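Side-chain contacts in lipase, class 3 (Penicillium roqueforti FM164, PDB 6L7N), which probably hydrolyses ester bonds of lipids such as triacylglycerols, as a fungal class 3 lipase of the alpha/beta-hydrolase superfamily: residues L112-S117 / G149-T154; G116-V121 / A158-K163; P207-G212 / D239-F244; S224-T229 / H261-M266. All blocks are in the same frame, centred on the assembly; numbering follows the deposited sequence.

Contact 1: L112-S117 / G149-T154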
loop_
_atom_site.group_PDB
_atom_site.type_symbol
_atom_site.label_atom_id
_atom_site.label_comp_id
_atom_site.label_asym_id
_atom_site.label_seq_id
_atom_site.Cartn_x
_atom_site.Cartn_y
_atom_site.Cartn_z
ATOM N N LEU A 112 2.554 -5.230 -15.355
ATOM C CA LEU A 112 3.888 -4.805 -15.777
ATOM C C LEU A 112 4.281 -3.452 -15.186
ATOM O O LEU A 112 5.441 -3.248 -14.806
ATOM C CB LEU A 112 3.948 -4.747 -17.302
ATOM C CG LEU A 112 5.236 -4.143 -17.879
ATOM C CD1 LEU A 112 6.441 -5.006 -17.494
ATOM C CD2 LEU A 112 5.117 -3.968 -19.382
ATOM N N GLY A 113 3.350 -2.497 -15.148
ATOM C CA GLY A 113 3.704 -1.170 -14.650
ATOM C C GLY A 113 4.150 -1.205 -13.203
ATOM O O GLY A 113 5.196 -0.652 -12.836
ATOM N N PHE A 114 3.370 -1.881 -12.359
ATOM C CA PHE A 114 3.684 -1.919 -10.935
ATOM C C PHE A 114 4.971 -2.697 -10.682
ATOM O O PHE A 114 5.841 -2.257 -9.916
ATOM C CB PHE A 114 2.522 -2.544 -10.161
ATOM C CG PHE A 114 1.203 -1.845 -10.362
ATOM C CD1 PHE A 114 1.140 -0.458 -10.478
ATOM C CD2 PHE A 114 0.024 -2.567 -10.390
ATOM C CE1 PHE A 114 -0.079 0.184 -10.644
ATOM C CE2 PHE A 114 -1.208 -1.924 -10.559
ATOM C CZ PHE A 114 -1.252 -0.547 -10.695
ATOM N N TRP A 115 5.096 -3.881 -11.298
ATOM C CA TRP A 115 6.314 -4.664 -11.132
ATOM C C TRP A 115 7.525 -3.874 -11.593
ATOM O O TRP A 115 8.573 -3.902 -10.945
ATOM C CB TRP A 115 6.222 -5.979 -11.911
ATOM C CG TRP A 115 7.434 -6.808 -11.723
ATOM C CD1 TRP A 115 8.406 -7.088 -12.649
ATOM C CD2 TRP A 115 7.836 -7.439 -10.514
ATOM N NE1 TRP A 115 9.376 -7.885 -12.086
ATOM C CE2 TRP A 115 9.055 -8.096 -10.768
ATOM C CE3 TRP A 115 7.282 -7.517 -9.232
ATOM C CZ2 TRP A 115 9.725 -8.815 -9.787
ATOM C CZ3 TRP A 115 7.949 -8.243 -8.265
ATOM C CH2 TRP A 115 9.161 -8.877 -8.551
ATOM N N GLY A 116 7.402 -3.181 -12.726
ATOM C CA GLY A 116 8.504 -2.364 -13.209
ATOM C C GLY A 116 8.905 -1.289 -12.221
ATOM O O GLY A 116 10.099 -1.016 -12.030
ATOM N N SER A 117 7.914 -0.662 -11.571
ATOM C CA SER A 117 8.242 0.365 -10.586
ATOM C C SER A 117 9.002 -0.236 -9.403
ATOM O O SER A 117 9.917 0.394 -8.860
ATOM C CB SER A 117 6.973 1.078 -10.117
ATOM O OG SER A 117 6.299 1.675 -11.215
ATOM N N GLY A 149 0.711 3.470 -5.109
ATOM C CA GLY A 149 1.791 3.087 -4.212
ATOM C C GLY A 149 1.504 1.794 -3.473
ATOM O O GLY A 149 2.405 0.979 -3.241
ATOM N N ALA A 150 0.244 1.584 -3.092
ATOM C CA ALA A 150 -0.120 0.321 -2.461
ATOM C C ALA A 150 0.137 -0.855 -3.401
ATOM O O ALA A 150 0.588 -1.924 -2.965
ATOM C CB ALA A 150 -1.580 0.362 -2.016
ATOM N N ALA A 151 -0.128 -0.677 -4.697
ATOM C CA ALA A 151 0.154 -1.765 -5.623
ATOM C C ALA A 151 1.638 -2.095 -5.603
ATOM O O ALA A 151 2.022 -3.257 -5.427
ATOM C CB ALA A 151 -0.329 -1.410 -7.034
ATOM N N VAL A 152 2.493 -1.066 -5.641
ATOM C CA VAL A 152 3.926 -1.334 -5.595
ATOM C C VAL A 152 4.280 -1.986 -4.266
ATOM O O VAL A 152 5.050 -2.960 -4.209
ATOM C CB VAL A 152 4.720 -0.035 -5.824
ATOM C CG1 VAL A 152 6.203 -0.266 -5.603
ATOM C CG2 VAL A 152 4.457 0.533 -7.241
ATOM N N ALA A 153 3.656 -1.504 -3.184
ATOM C CA ALA A 153 3.939 -2.063 -1.872
ATOM C C ALA A 153 3.637 -3.549 -1.862
ATOM O O ALA A 153 4.456 -4.359 -1.403
ATOM C CB ALA A 153 3.117 -1.330 -0.808
ATOM N N THR A 154 2.503 -3.930 -2.448
ATOM C CA THR A 154 2.126 -5.338 -2.456
ATOM C C THR A 154 3.208 -6.177 -3.125
ATOM O O THR A 154 3.724 -7.140 -2.536
ATOM C CB THR A 154 0.776 -5.491 -3.153
ATOM O OG1 THR A 154 -0.216 -4.733 -2.437
ATOM C CG2 THR A 154 0.369 -6.948 -3.205
#
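The phenyl ring of F114 carries the methyl of A151 over one face: CB stands 3.5 Å from the ring centroid and only 9° off the ring normal. This is a CH-pi contact over the middle of the ring, and the methyl is almost equally far from all six carbons, the nearest being F114 CD2 at 3.6 Å from A151 CB. The F114 side chain also packs against L155, one turn beyond A151 on helix 148-161. F114 holds its CG beside the backbone N and anti to the carbonyl carbon (chi1 -57°), which carries the ring off its own helix and across to A151. A second, lighter touch lies beside it, where V152 CG2 meets S117 CB at 3.9 Å and approaches F114 O at 4.1 Å. In V152 the branch used is CG2, which lies anti to the carbonyl carbon and beside the backbone N. The side-chain contact is apolar, and no hydrogen bond crosses it. Within helix 148-161, A150 O receives both T154 N (2.8 Å) and T154 OG1 (3.0 Å), which arrive from opposite faces of the carbonyl plane and tie the threonine hydroxyl down to its own helix. The segments 112-117 and 149-154 cross at -68°, their axes 8.7 Å apart at closest approach, a spacing to which the small A151 side chain probably contributes. Helix 148-161 follows what is probably the nucleophile elbow, which includes G149; its A150, A153 and T154 rest on strand 169-173 of the central sheet, and helix 112-135 crosses helix 148-161.

Contact 2: G116-V121 / A158-K163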
loop_
_atom_site.group_PDB
_atom_site.type_symbol
_atom_site.label_atom_id
_atom_site.label_comp_id
_atom_site.label_asym_id
_atom_site.label_seq_id
_atom_site.Cartn_x
_atom_site.Cartn_y
_atom_site.Cartn_z
ATOM N N GLY A 116 7.402 -3.181 -12.726
ATOM C CA GLY A 116 8.504 -2.364 -13.209
ATOM C C GLY A 116 8.905 -1.289 -12.221
ATOM O O GLY A 116 10.099 -1.016 -12.030
ATOM N N SER A 117 7.914 -0.662 -11.571
ATOM C CA SER A 117 8.242 0.365 -10.586
ATOM C C SER A 117 9.002 -0.236 -9.403
ATOM O O SER A 117 9.917 0.394 -8.860
ATOM C CB SER A 117 6.973 1.078 -10.117
ATOM O OG SER A 117 6.299 1.675 -11.215
ATOM N N TRP A 118 8.638 -1.456 -8.993
ATOM C CA TRP A 118 9.391 -2.102 -7.915
ATOM C C TRP A 118 10.797 -2.510 -8.368
ATOM O O TRP A 118 11.772 -2.295 -7.635
ATOM C CB TRP A 118 8.626 -3.311 -7.359
ATOM C CG TRP A 118 9.446 -4.235 -6.480
ATOM C CD1 TRP A 118 9.628 -5.581 -6.652
ATOM C CD2 TRP A 118 10.186 -3.885 -5.288
ATOM N NE1 TRP A 118 10.437 -6.087 -5.649
ATOM C CE2 TRP A 118 10.787 -5.068 -4.802
ATOM C CE3 TRP A 118 10.390 -2.692 -4.587
ATOM C CZ2 TRP A 118 11.590 -5.085 -3.655
ATOM C CZ3 TRP A 118 11.182 -2.716 -3.458
ATOM C CH2 TRP A 118 11.766 -3.901 -3.000
ATOM N N VAL A 119 10.928 -3.109 -9.557
ATOM C CA VAL A 119 12.252 -3.581 -9.966
ATOM C C VAL A 119 13.203 -2.404 -10.113
ATOM O O VAL A 119 14.410 -2.548 -9.884
ATOM C CB VAL A 119 12.209 -4.414 -11.263
ATOM C CG1 VAL A 119 11.611 -5.781 -11.017
ATOM C CG2 VAL A 119 11.479 -3.691 -12.336
ATOM N N LEU A 120 12.676 -1.217 -10.457
ATOM C CA LEU A 120 13.532 -0.041 -10.622
ATOM C C LEU A 120 14.246 0.354 -9.329
ATOM O O LEU A 120 15.386 0.842 -9.373
ATOM C CB LEU A 120 12.696 1.131 -11.138
ATOM C CG LEU A 120 13.480 2.307 -11.715
ATOM C CD1 LEU A 120 14.084 1.913 -13.053
ATOM C CD2 LEU A 120 12.594 3.536 -11.848
ATOM N N VAL A 121 13.601 0.169 -8.176
ATOM C CA VAL A 121 14.158 0.589 -6.884
ATOM C C VAL A 121 14.651 -0.586 -6.042
ATOM O O VAL A 121 15.315 -0.365 -5.002
ATOM C CB VAL A 121 13.137 1.420 -6.077
ATOM C CG1 VAL A 121 12.945 2.776 -6.702
ATOM C CG2 VAL A 121 11.799 0.687 -5.965
ATOM N N ALA A 158 5.729 -9.009 -1.423
ATOM C CA ALA A 158 5.732 -10.417 -1.800
ATOM C C ALA A 158 7.141 -10.833 -2.177
ATOM O O ALA A 158 7.636 -11.886 -1.747
ATOM C CB ALA A 158 4.751 -10.655 -2.954
ATOM N N ASP A 159 7.838 -9.941 -2.882
ATOM C CA ASP A 159 9.182 -10.240 -3.344
ATOM C C ASP A 159 10.128 -10.322 -2.162
ATOM O O ASP A 159 10.903 -11.279 -2.032
ATOM C CB ASP A 159 9.620 -9.159 -4.325
ATOM C CG ASP A 159 10.914 -9.489 -5.032
ATOM O OD1 ASP A 159 11.348 -10.664 -5.044
ATOM O OD2 ASP A 159 11.490 -8.545 -5.590
ATOM N N LEU A 160 10.026 -9.342 -1.252
ATOM C CA LEU A 160 10.910 -9.338 -0.093
ATOM C C LEU A 160 10.668 -10.548 0.786
ATOM O O LEU A 160 11.580 -10.988 1.500
ATOM C CB LEU A 160 10.725 -8.060 0.715
ATOM C CG LEU A 160 11.239 -6.814 -0.004
ATOM C CD1 LEU A 160 10.805 -5.550 0.730
ATOM C CD2 LEU A 160 12.767 -6.876 -0.173
ATOM N N ARG A 161 9.456 -11.108 0.752
ATOM C CA ARG A 161 9.235 -12.249 1.626
ATOM C C ARG A 161 10.007 -13.475 1.149
ATOM O O ARG A 161 10.293 -14.365 1.957
ATOM C CB ARG A 161 7.736 -12.532 1.733
ATOM C CG ARG A 161 6.979 -11.529 2.620
ATOM C CD ARG A 161 5.464 -11.751 2.492
ATOM N NE ARG A 161 4.676 -10.858 3.340
ATOM C CZ ARG A 161 3.414 -10.521 3.079
ATOM N NH1 ARG A 161 2.819 -10.983 1.986
ATOM N NH2 ARG A 161 2.767 -9.696 3.887
ATOM N N GLY A 162 10.374 -13.521 -0.134
ATOM C CA GLY A 162 11.219 -14.563 -0.668
ATOM C C GLY A 162 12.696 -14.239 -0.643
ATOM O O GLY A 162 13.514 -15.058 -1.069
ATOM N N LYS A 163 13.060 -13.061 -0.139
ATOM C CA LYS A 163 14.428 -12.560 -0.165
ATOM C C LYS A 163 14.938 -12.213 1.231
ATOM O O LYS A 163 15.760 -11.307 1.394
ATOM C CB LYS A 163 14.530 -11.342 -1.081
ATOM C CG LYS A 163 14.392 -11.659 -2.560
ATOM C CD LYS A 163 14.284 -10.392 -3.378
ATOM C CE LYS A 163 14.829 -10.604 -4.789
ATOM N NZ LYS A 163 13.985 -11.501 -5.609
#
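W118 and D159 are the closest backbone pair, yet their CA atoms stand 9.3 Å apart, so side chains, chiefly the long indole of W118, bridge the gap between helix 112-135 and the last turn of helix 148-161. The indole N-H of W118 points straight at the aspartate: NE1 donates to D159 OD2 at 2.7 Å with an N-H...O angle of 168°. The acceptor lies close to the ring plane at the edge of the indole and is met on its anti lone pair, with the carboxylate turned 89° to the ring. The tryptophan reaches it because CG is anti to the backbone N (chi1 166°), throwing the ring outward. On the other oxygen, K163 NZ forms a salt bridge to D159 OD1 at 2.8 Å, from the syn side. R122 adds a second salt bridge, at OD2, so the buried carboxylate is held by two cations and an indole, which is likely to keep it ionised. Further round the indole, L160 CG packs at 4.1 Å from W118 CZ2, and its CD1 lies 4.2 Å from W118 CH2, giving the benzo end an apolar neighbour. Around this pair, W115 of the same helix meets W118 edge-to-face and also touches D159. L160 reaches L129 further along helix 112-135, while A158 and R161 touch I187 of helix 181-190.

Contact 3: P207-G212 / D239-F244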
loop_
_atom_site.group_PDB
_atom_site.type_symbol
_atom_site.label_atom_id
_atom_site.label_comp_id
_atom_site.label_asym_id
_atom_site.label_seq_id
_atom_site.Cartn_x
_atom_site.Cartn_y
_atom_site.Cartn_z
ATOM N N PRO A 207 -6.978 -3.619 -12.220
ATOM C CA PRO A 207 -7.649 -4.111 -13.441
ATOM C C PRO A 207 -8.831 -5.035 -13.125
ATOM O O PRO A 207 -8.965 -5.457 -12.001
ATOM C CB PRO A 207 -6.545 -4.873 -14.174
ATOM C CG PRO A 207 -5.274 -4.304 -13.659
ATOM C CD PRO A 207 -5.524 -3.855 -12.245
ATOM N N LEU A 208 -9.686 -5.315 -14.103
ATOM C CA LEU A 208 -10.930 -6.032 -13.839
ATOM C C LEU A 208 -10.694 -7.516 -13.622
ATOM O O LEU A 208 -9.754 -8.104 -14.161
ATOM C CB LEU A 208 -11.905 -5.858 -15.006
ATOM C CG LEU A 208 -12.183 -4.407 -15.355
ATOM C CD1 LEU A 208 -12.925 -4.317 -16.684
ATOM C CD2 LEU A 208 -12.977 -3.735 -14.240
ATOM N N LEU A 209 -11.586 -8.132 -12.842
ATOM C CA LEU A 209 -11.606 -9.588 -12.761
ATOM C C LEU A 209 -11.635 -10.199 -14.149
ATOM O O LEU A 209 -10.908 -11.160 -14.433
ATOM C CB LEU A 209 -12.819 -10.068 -11.959
ATOM C CG LEU A 209 -12.703 -9.974 -10.445
ATOM C CD1 LEU A 209 -14.005 -10.402 -9.801
ATOM C CD2 LEU A 209 -11.552 -10.825 -9.979
ATOM N N ALA A 210 -12.455 -9.627 -15.040
ATOM C CA ALA A 210 -12.580 -10.102 -16.413
ATOM C C ALA A 210 -11.273 -10.033 -17.189
ATOM O O ALA A 210 -11.171 -10.635 -18.265
ATOM C CB ALA A 210 -13.638 -9.279 -17.153
ATOM N N MET A 211 -10.287 -9.290 -16.699
ATOM C CA MET A 211 -8.997 -9.219 -17.357
ATOM C C MET A 211 -7.978 -10.173 -16.751
ATOM O O MET A 211 -6.789 -10.063 -17.056
ATOM C CB MET A 211 -8.466 -7.786 -17.306
ATOM C CG MET A 211 -9.148 -6.868 -18.304
ATOM S SD MET A 211 -8.310 -5.283 -18.414
ATOM C CE MET A 211 -9.057 -4.483 -17.017
ATOM N N GLY A 212 -8.406 -11.109 -15.907
ATOM C CA GLY A 212 -7.497 -12.099 -15.365
ATOM C C GLY A 212 -6.820 -11.740 -14.054
ATOM O O GLY A 212 -6.058 -12.562 -13.526
ATOM N N ASP A 239 -13.700 -12.505 2.338
ATOM C CA ASP A 239 -12.676 -13.548 2.316
ATOM C C ASP A 239 -12.309 -14.041 0.917
ATOM O O ASP A 239 -11.368 -14.830 0.788
ATOM C CB ASP A 239 -13.110 -14.728 3.192
ATOM C CG ASP A 239 -13.448 -14.293 4.610
ATOM O OD1 ASP A 239 -12.918 -13.250 5.038
ATOM O OD2 ASP A 239 -14.225 -14.990 5.301
ATOM N N GLY A 240 -12.990 -13.596 -0.128
ATOM C CA GLY A 240 -12.613 -13.988 -1.478
ATOM C C GLY A 240 -12.877 -12.861 -2.448
ATOM O O GLY A 240 -13.812 -12.079 -2.269
ATOM N N ASP A 241 -12.046 -12.781 -3.492
ATOM C CA ASP A 241 -12.168 -11.723 -4.497
ATOM C C ASP A 241 -13.114 -12.226 -5.581
ATOM O O ASP A 241 -12.696 -12.824 -6.577
ATOM C CB ASP A 241 -10.805 -11.338 -5.076
ATOM C CG ASP A 241 -10.906 -10.197 -6.110
ATOM O OD1 ASP A 241 -11.930 -9.487 -6.118
ATOM O OD2 ASP A 241 -9.956 -9.995 -6.903
ATOM N N ILE A 242 -14.406 -11.973 -5.389
ATOM C CA ILE A 242 -15.432 -12.385 -6.339
ATOM C C ILE A 242 -16.199 -11.157 -6.812
ATOM O O ILE A 242 -16.204 -10.108 -6.167
ATOM C CB ILE A 242 -16.391 -13.407 -5.715
ATOM C CG1 ILE A 242 -16.951 -12.812 -4.434
ATOM C CG2 ILE A 242 -15.657 -14.708 -5.423
ATOM C CD1 ILE A 242 -17.545 -13.801 -3.513
ATOM N N SER A 243 -16.892 -11.313 -7.945
ATOM C CA SER A 243 -17.468 -10.154 -8.622
ATOM C C SER A 243 -18.587 -9.480 -7.836
ATOM O O SER A 243 -18.874 -8.304 -8.089
ATOM C CB SER A 243 -17.998 -10.559 -9.997
ATOM O OG SER A 243 -19.070 -11.469 -9.845
ATOM N N PHE A 244 -19.212 -10.173 -6.880
ATOM C CA PHE A 244 -20.398 -9.654 -6.200
ATOM C C PHE A 244 -20.157 -9.261 -4.751
ATOM O O PHE A 244 -21.110 -8.888 -4.061
ATOM C CB PHE A 244 -21.536 -10.688 -6.259
ATOM C CG PHE A 244 -21.091 -12.101 -5.984
ATOM C CD1 PHE A 244 -20.654 -12.924 -7.014
ATOM C CD2 PHE A 244 -21.117 -12.605 -4.697
ATOM C CE1 PHE A 244 -20.245 -14.220 -6.758
ATOM C CE2 PHE A 244 -20.715 -13.915 -4.432
ATOM C CZ PHE A 244 -20.270 -14.712 -5.453
#
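D241 OD2, which lies 3.6 Å from L209 CD2 across the contact, is gripped by two donors of the same chain outside these two loops: R177 NE, in a salt bridge, and the backbone N of H215. The leucine methyl thus lies beside a carboxylate whose polar demand is already met, and the two side chains run alongside one another, pointing in opposite senses. The other branch of L209 does different work. Its CD1 sits against the backbone of the next two residues, 3.6 Å from S243 N and 3.8 Å from I242 C, and reaches S243 CB at 4.0 Å, so the isopropyl end straddles the chain from D241 to S243. L209 holds CG anti to its carbonyl carbon (chi1 -79°), and with the second torsion at 176° the diverging methyls are directed to these separate partners. The contact lies at the surface, where the loop between strands 193-198 and 213-214 meets the loop leaving strand 235-238, an outermost strand of the eight-stranded sheet. D241 is the centre of an inverse gamma turn, closed by a weak bond from I242 N to G240 O (3.2 Å). On the opposite loop a short 3-10 turn at L209 and A210 presents the leucine, with M211 N bonded to L208 O at 2.9 Å. Replacing L209 with a glycine would probably open a gap beside the D241 carboxylate and leave the S243 backbone without its apolar cover. R177 also bonds P207 O through NH1, so one guanidinium reaches both loops, and the L209 side chain touches R177 and V214 of strand 213-214.

Contact 4: S224-T229 / H261-M266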
loop_
_atom_site.group_PDB
_atom_site.type_symbol
_atom_site.label_atom_id
_atom_site.label_comp_id
_atom_site.label_asym_id
_atom_site.label_seq_id
_atom_site.Cartn_x
_atom_site.Cartn_y
_atom_site.Cartn_z
ATOM N N SER A 224 -18.071 3.194 5.705
ATOM C CA SER A 224 -18.465 4.528 6.122
ATOM C C SER A 224 -18.128 5.553 5.034
ATOM O O SER A 224 -17.231 5.334 4.218
ATOM C CB SER A 224 -17.779 4.890 7.441
ATOM O OG SER A 224 -16.391 4.586 7.422
ATOM N N PRO A 225 -18.846 6.688 5.003
ATOM C CA PRO A 225 -18.635 7.681 3.929
ATOM C C PRO A 225 -17.328 8.464 4.019
ATOM O O PRO A 225 -16.566 8.330 4.979
ATOM C CB PRO A 225 -19.837 8.632 4.079
ATOM C CG PRO A 225 -20.795 7.963 5.012
ATOM C CD PRO A 225 -20.015 6.996 5.846
ATOM N N ASN A 226 -17.082 9.302 3.010
ATOM C CA ASN A 226 -15.941 10.208 3.013
ATOM C C ASN A 226 -16.027 11.170 4.195
ATOM O O ASN A 226 -17.116 11.566 4.620
ATOM C CB ASN A 226 -15.891 11.015 1.711
ATOM C CG ASN A 226 -15.975 10.150 0.465
ATOM O OD1 ASN A 226 -15.871 8.921 0.525
ATOM N ND2 ASN A 226 -16.168 10.800 -0.683
ATOM N N ASN A 227 -14.859 11.550 4.722
ATOM C CA ASN A 227 -14.722 12.439 5.886
ATOM C C ASN A 227 -15.355 11.862 7.153
ATOM O O ASN A 227 -15.549 12.591 8.133
ATOM C CB ASN A 227 -15.312 13.835 5.631
ATOM C CG ASN A 227 -14.691 14.539 4.442
ATOM O OD1 ASN A 227 -14.756 14.046 3.317
ATOM N ND2 ASN A 227 -14.110 15.719 4.681
ATOM N N VAL A 228 -15.694 10.577 7.171
ATOM C CA VAL A 228 -16.366 9.957 8.310
ATOM C C VAL A 228 -15.343 9.224 9.161
ATOM O O VAL A 228 -14.453 8.540 8.640
ATOM C CB VAL A 228 -17.470 8.993 7.842
ATOM C CG1 VAL A 228 -18.016 8.167 9.003
ATOM C CG2 VAL A 228 -18.559 9.763 7.152
ATOM N N THR A 229 -15.465 9.370 10.475
ATOM C CA THR A 229 -14.689 8.530 11.372
ATOM C C THR A 229 -15.079 7.077 11.147
ATOM O O THR A 229 -16.263 6.745 11.058
ATOM C CB THR A 229 -14.929 8.922 12.830
ATOM O OG1 THR A 229 -16.061 8.201 13.337
ATOM C CG2 THR A 229 -15.178 10.418 12.954
ATOM N N HIS A 261 -11.741 7.453 -3.143
ATOM C CA HIS A 261 -10.366 6.968 -3.166
ATOM C C HIS A 261 -9.490 7.691 -2.159
ATOM O O HIS A 261 -8.468 7.148 -1.718
ATOM C CB HIS A 261 -9.776 7.150 -4.560
ATOM C CG HIS A 261 -8.427 6.518 -4.744
ATOM N ND1 HIS A 261 -8.170 5.195 -4.448
ATOM C CD2 HIS A 261 -7.262 7.030 -5.205
ATOM C CE1 HIS A 261 -6.907 4.920 -4.722
ATOM N NE2 HIS A 261 -6.332 6.016 -5.176
ATOM N N LYS A 262 -9.847 8.914 -1.799
ATOM C CA LYS A 262 -8.911 9.674 -0.984
ATOM C C LYS A 262 -9.126 9.481 0.508
ATOM O O LYS A 262 -8.244 9.841 1.297
ATOM C CB LYS A 262 -8.982 11.158 -1.370
ATOM C CG LYS A 262 -8.740 11.335 -2.878
ATOM C CD LYS A 262 -7.766 12.448 -3.133
ATOM C CE LYS A 262 -7.946 13.147 -4.469
ATOM N NZ LYS A 262 -7.229 14.469 -4.479
ATOM N N TRP A 263 -10.240 8.880 0.906
ATOM C CA TRP A 263 -10.688 8.851 2.295
ATOM C C TRP A 263 -10.554 7.432 2.848
ATOM O O TRP A 263 -11.483 6.625 2.785
ATOM C CB TRP A 263 -12.122 9.378 2.379
ATOM C CG TRP A 263 -12.173 10.852 2.081
ATOM C CD1 TRP A 263 -12.565 11.454 0.909
ATOM C CD2 TRP A 263 -11.767 11.909 2.959
ATOM N NE1 TRP A 263 -12.450 12.820 1.022
ATOM C CE2 TRP A 263 -11.966 13.124 2.270
ATOM C CE3 TRP A 263 -11.268 11.945 4.266
ATOM C CZ2 TRP A 263 -11.679 14.364 2.846
ATOM C CZ3 TRP A 263 -10.988 13.179 4.837
ATOM C CH2 TRP A 263 -11.193 14.369 4.128
ATOM N N TYR A 264 -9.380 7.135 3.396
ATOM C CA TYR A 264 -9.083 5.849 4.022
ATOM C C TYR A 264 -8.601 6.183 5.426
ATOM O O TYR A 264 -7.395 6.326 5.640
ATOM C CB TYR A 264 -8.043 5.057 3.223
ATOM C CG TYR A 264 -8.634 4.327 2.013
ATOM C CD1 TYR A 264 -9.113 5.032 0.916
ATOM C CD2 TYR A 264 -8.706 2.942 1.985
ATOM C CE1 TYR A 264 -9.652 4.381 -0.181
ATOM C CE2 TYR A 264 -9.243 2.278 0.898
ATOM C CZ TYR A 264 -9.721 2.998 -0.178
ATOM O OH TYR A 264 -10.251 2.326 -1.259
ATOM N N PHE A 265 -9.558 6.320 6.351
ATOM C CA PHE A 265 -9.377 6.771 7.732
ATOM C C PHE A 265 -9.052 8.263 7.785
ATOM O O PHE A 265 -9.715 9.016 8.507
ATOM C CB PHE A 265 -8.307 5.941 8.456
ATOM C CG PHE A 265 -8.598 4.470 8.469
ATOM C CD1 PHE A 265 -9.600 3.961 9.274
ATOM C CD2 PHE A 265 -7.889 3.601 7.656
ATOM C CE1 PHE A 265 -9.882 2.602 9.291
ATOM C CE2 PHE A 265 -8.169 2.245 7.646
ATOM C CZ PHE A 265 -9.164 1.738 8.468
ATOM N N MET A 266 -8.035 8.700 7.051
ATOM C CA MET A 266 -7.702 10.114 6.908
ATOM C C MET A 266 -7.738 10.501 5.439
ATOM O O MET A 266 -7.974 9.670 4.557
ATOM C CB MET A 266 -6.319 10.441 7.491
ATOM C CG MET A 266 -6.188 10.199 8.986
ATOM S SD MET A 266 -6.254 8.441 9.357
ATOM C CE MET A 266 -5.524 8.374 10.982
HETATM O O HOH W 1 -11.855 8.225 9.698
#
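This is a surface contact of two loops, in which a beta turn lays two asparagines over one face of the W263 indole. The turn, type II from P225 to V228, belongs to the loop between strands 219-222 and 235-238; W263 lies in the loop after helix 246-249, two residues beyond H261, which is probably the histidine of a Ser-His-Asp triad with S147 and D201. N226 places CB over the five-membered ring, 3.9 Å from its centroid, a CH-pi contact in which CB comes within 3.4 Å of W263 CD1. Its amide is only 16° from the ring plane. N227 covers the six-membered part of the indole with its amide, tilted 39° to the ring: OD1 stands 3.1 Å from W263 CE2, and ND2 3.3 Å from W263 CH2. Having CG beside its backbone N (chi1 -58°) swings this amide back over the ring, while the residue's own backbone N rests 3.6 Å from W263 CD2. H198 of strand 193-198 touches both N226 and W263. With a serine in place of W263, the two asparagines would probably lose the flat surface they lie on, and the N227 amide is likely to be set free to turn. A water joins the loops further along, donating to V228 O (2.8 Å) and to F265 O (2.6 Å). No direct hydrogen bond crosses between the segments; N227 OD1 lies over the indole face, at a poor angle to the N-H. The contact therefore probably rests mainly on dispersion and the CH-pi touch of N226 CB, helped by the water bridge.

Contacts 1 and 2 are successive points on one interface, between helices 112-135 and 148-161; their centres lie 9 Å apart, they share G116 and S117, and they touch where W115 meets D159 and V152 meets W118. Contact 3 is about 18 Å from contact 1 between centres, and contact 4 about 23 Å from both, on the opposite side of the chain's centre from contacts 1 and 2. Along the chain the helix pair closes first; the segments of contacts 3 and 4 then alternate, so strands 219-222 and 235-238 fall within an interlaced set of loops. The buried helix pair includes helix 148-161, which follows the probable nucleophile elbow, while surface loop contacts tie together the C-terminal half, where the probable catalytic histidine sits.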